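Long-range contact in cyclase (Streptomyces sp. R1128, PDB 3TFZ), which probably cyclises and aromatises a nascent polyketide chain in the R1128 biosynthetic pathway, as an aromatase/cyclase of the Bet v 1-like superfamily: residues V11-P16 / E156-V161. Sequence-based numbering, arbitrary orientation.
Sequences VTVAAP and EAERRV
E158 on helix 131-164 takes the backbone amide of A14, the central residue of an inverse gamma turn just past the end of strand 5-13, and this is the single hydrogen bond across the contact. A14 N donates to E158 OE2 at 2.9 Å and almost straight, 171° at the hydrogen. The oxygen receives it on its anti side, with the donor tilted 29° out of the carboxylate plane. E158 gets there by standing CG beside its own backbone N (chi1 -60°) and running extended from CG, so that its stem lies along A14 and its oxygen also comes up against A14 CB, 3.6 Å from OE2. The turn itself is closed by a weak bond from A15 N to V13 O. With an alanine here in place of E158 the carboxylate is gone, and the A14 amide is likely to be left without this acceptor and the turn less firmly tied to the helix.

The rest is apolar. A157 CB meets both V13 CG1, at 3.7 Å, and A15 CB, at 3.9 Å, on the same side of its methyl. One turn further on, V161 CG2 presses on A15 CB at 3.6 Å and more loosely reaches P16 CD. V20 and L19 of helix 17-25 extend this packing past V13 and V161, and A15 O is hydrogen-bonded to T106 OG1 of strand 105-116. P16 stands at the N-cap position of helix 17-25, so the contact fastens the strand-to-helix turn to the long C-terminal helix, as expected of the helix-grip fold of Bet v 1-like proteins.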
loop_
_atom_site.group_PDB
_atom_site.type_symbol
_atom_site.label_atom_id
_atom_site.label_comp_id
_atom_site.label_asym_id
_atom_site.label_seq_id
_atom_site.Cartn_x
_atom_site.Cartn_y
_atom_site.Cartn_z
ATOM N N VAL A 11 -0.068 -3.025 -4.020
ATOM C CA VAL A 11 -0.857 -4.197 -4.490
ATOM C C VAL A 11 0.165 -5.331 -4.734
ATOM O O VAL A 11 1.373 -5.048 -4.944
ATOM C CB VAL A 11 -1.578 -3.664 -5.742
ATOM C CG1 VAL A 11 -0.879 -3.799 -7.172
ATOM C CG2 VAL A 11 -3.079 -3.294 -5.536
ATOM N N THR A 12 -0.291 -6.593 -4.596
ATOM C CA THR A 12 0.473 -7.810 -4.775
ATOM C C THR A 12 0.064 -8.259 -6.135
ATOM O O THR A 12 -1.123 -8.468 -6.349
ATOM C CB THR A 12 0.084 -8.866 -3.700
ATOM O OG1 THR A 12 0.533 -8.423 -2.435
ATOM C CG2 THR A 12 0.822 -10.147 -3.903
ATOM N N VAL A 13 1.011 -8.407 -7.071
ATOM C CA VAL A 13 0.713 -8.816 -8.482
ATOM C C VAL A 13 1.000 -10.313 -8.685
ATOM O O VAL A 13 2.092 -10.817 -8.328
ATOM C CB VAL A 13 1.489 -7.983 -9.483
ATOM C CG1 VAL A 13 1.067 -8.291 -11.026
ATOM C CG2 VAL A 13 1.252 -6.451 -9.185
ATOM N N ALA A 14 0.011 -11.076 -9.182
ATOM C CA ALA A 14 0.284 -12.504 -9.347
ATOM C C ALA A 14 1.056 -12.654 -10.687
ATOM O O ALA A 14 0.511 -13.195 -11.624
ATOM C CB ALA A 14 -1.042 -13.338 -9.345
ATOM N N ALA A 15 2.271 -12.091 -10.801
ATOM C CA ALA A 15 3.168 -12.231 -11.998
ATOM C C ALA A 15 4.591 -12.078 -11.505
ATOM O O ALA A 15 4.819 -11.368 -10.493
ATOM C CB ALA A 15 2.883 -11.132 -13.076
ATOM N N PRO A 16 5.603 -12.643 -12.250
ATOM C CA PRO A 16 7.039 -12.412 -11.822
ATOM C C PRO A 16 7.499 -10.931 -11.967
ATOM O O PRO A 16 6.974 -10.197 -12.798
ATOM C CB PRO A 16 7.850 -13.337 -12.788
ATOM C CG PRO A 16 6.721 -14.392 -13.430
ATOM C CD PRO A 16 5.526 -13.408 -13.519
ATOM N N GLU A 156 -2.830 -5.829 -16.155
ATOM C CA GLU A 156 -2.021 -6.008 -17.351
ATOM C C GLU A 156 -0.937 -7.074 -17.232
ATOM O O GLU A 156 -0.684 -7.848 -18.181
ATOM C CB GLU A 156 -1.401 -4.679 -17.772
ATOM C CG GLU A 156 -0.520 -4.793 -19.023
ATOM C CD GLU A 156 -1.229 -5.257 -20.289
ATOM O OE1 GLU A 156 -2.478 -5.254 -20.380
ATOM O OE2 GLU A 156 -0.515 -5.629 -21.250
ATOM N N ALA A 157 -0.247 -7.100 -16.099
ATOM C CA ALA A 157 0.790 -8.103 -15.909
ATOM C C ALA A 157 0.149 -9.498 -15.823
ATOM O O ALA A 157 0.685 -10.500 -16.351
ATOM C CB ALA A 157 1.712 -7.773 -14.609
ATOM N N GLU A 158 -0.945 -9.588 -15.104
ATOM C CA GLU A 158 -1.638 -10.872 -14.927
ATOM C C GLU A 158 -2.304 -11.394 -16.290
ATOM O O GLU A 158 -2.195 -12.574 -16.619
ATOM C CB GLU A 158 -2.625 -10.783 -13.756
ATOM C CG GLU A 158 -1.991 -10.444 -12.432
ATOM C CD GLU A 158 -2.978 -10.446 -11.240
ATOM O OE1 GLU A 158 -4.166 -10.662 -11.486
ATOM O OE2 GLU A 158 -2.595 -10.169 -10.069
ATOM N N ARG A 159 -2.964 -10.514 -17.048
ATOM C CA ARG A 159 -3.322 -10.703 -18.458
ATOM C C ARG A 159 -2.209 -11.357 -19.292
ATOM O O ARG A 159 -2.485 -12.172 -20.141
ATOM C CB ARG A 159 -3.458 -9.301 -19.018
ATOM C CG ARG A 159 -4.245 -9.177 -20.147
ATOM C CD ARG A 159 -4.795 -7.716 -20.408
ATOM N NE ARG A 159 -5.750 -7.295 -19.387
ATOM C CZ ARG A 159 -5.758 -6.098 -18.760
ATOM N NH1 ARG A 159 -4.870 -5.110 -19.065
ATOM N NH2 ARG A 159 -6.715 -5.869 -17.835
ATOM N N ARG A 160 -0.980 -10.869 -19.157
ATOM C CA ARG A 160 0.186 -11.375 -19.851
ATOM C C ARG A 160 0.688 -12.744 -19.396
ATOM O O ARG A 160 1.161 -13.509 -20.210
ATOM C CB ARG A 160 1.357 -10.375 -19.791
ATOM C CG ARG A 160 1.008 -9.081 -20.439
ATOM C CD ARG A 160 2.215 -8.361 -20.829
ATOM N NE ARG A 160 1.830 -6.997 -21.202
ATOM C CZ ARG A 160 2.662 -6.081 -21.723
ATOM N NH1 ARG A 160 3.976 -6.341 -21.903
ATOM N NH2 ARG A 160 2.178 -4.895 -22.052
ATOM N N VAL A 161 0.635 -13.008 -18.094
ATOM C CA VAL A 161 0.732 -14.357 -17.586
ATOM C C VAL A 161 -0.286 -15.329 -18.213
ATOM O O VAL A 161 0.128 -16.467 -18.589
ATOM C CB VAL A 161 0.648 -14.467 -15.995
ATOM C CG1 VAL A 161 0.711 -15.983 -15.612
ATOM C CG2 VAL A 161 1.773 -13.734 -15.354
#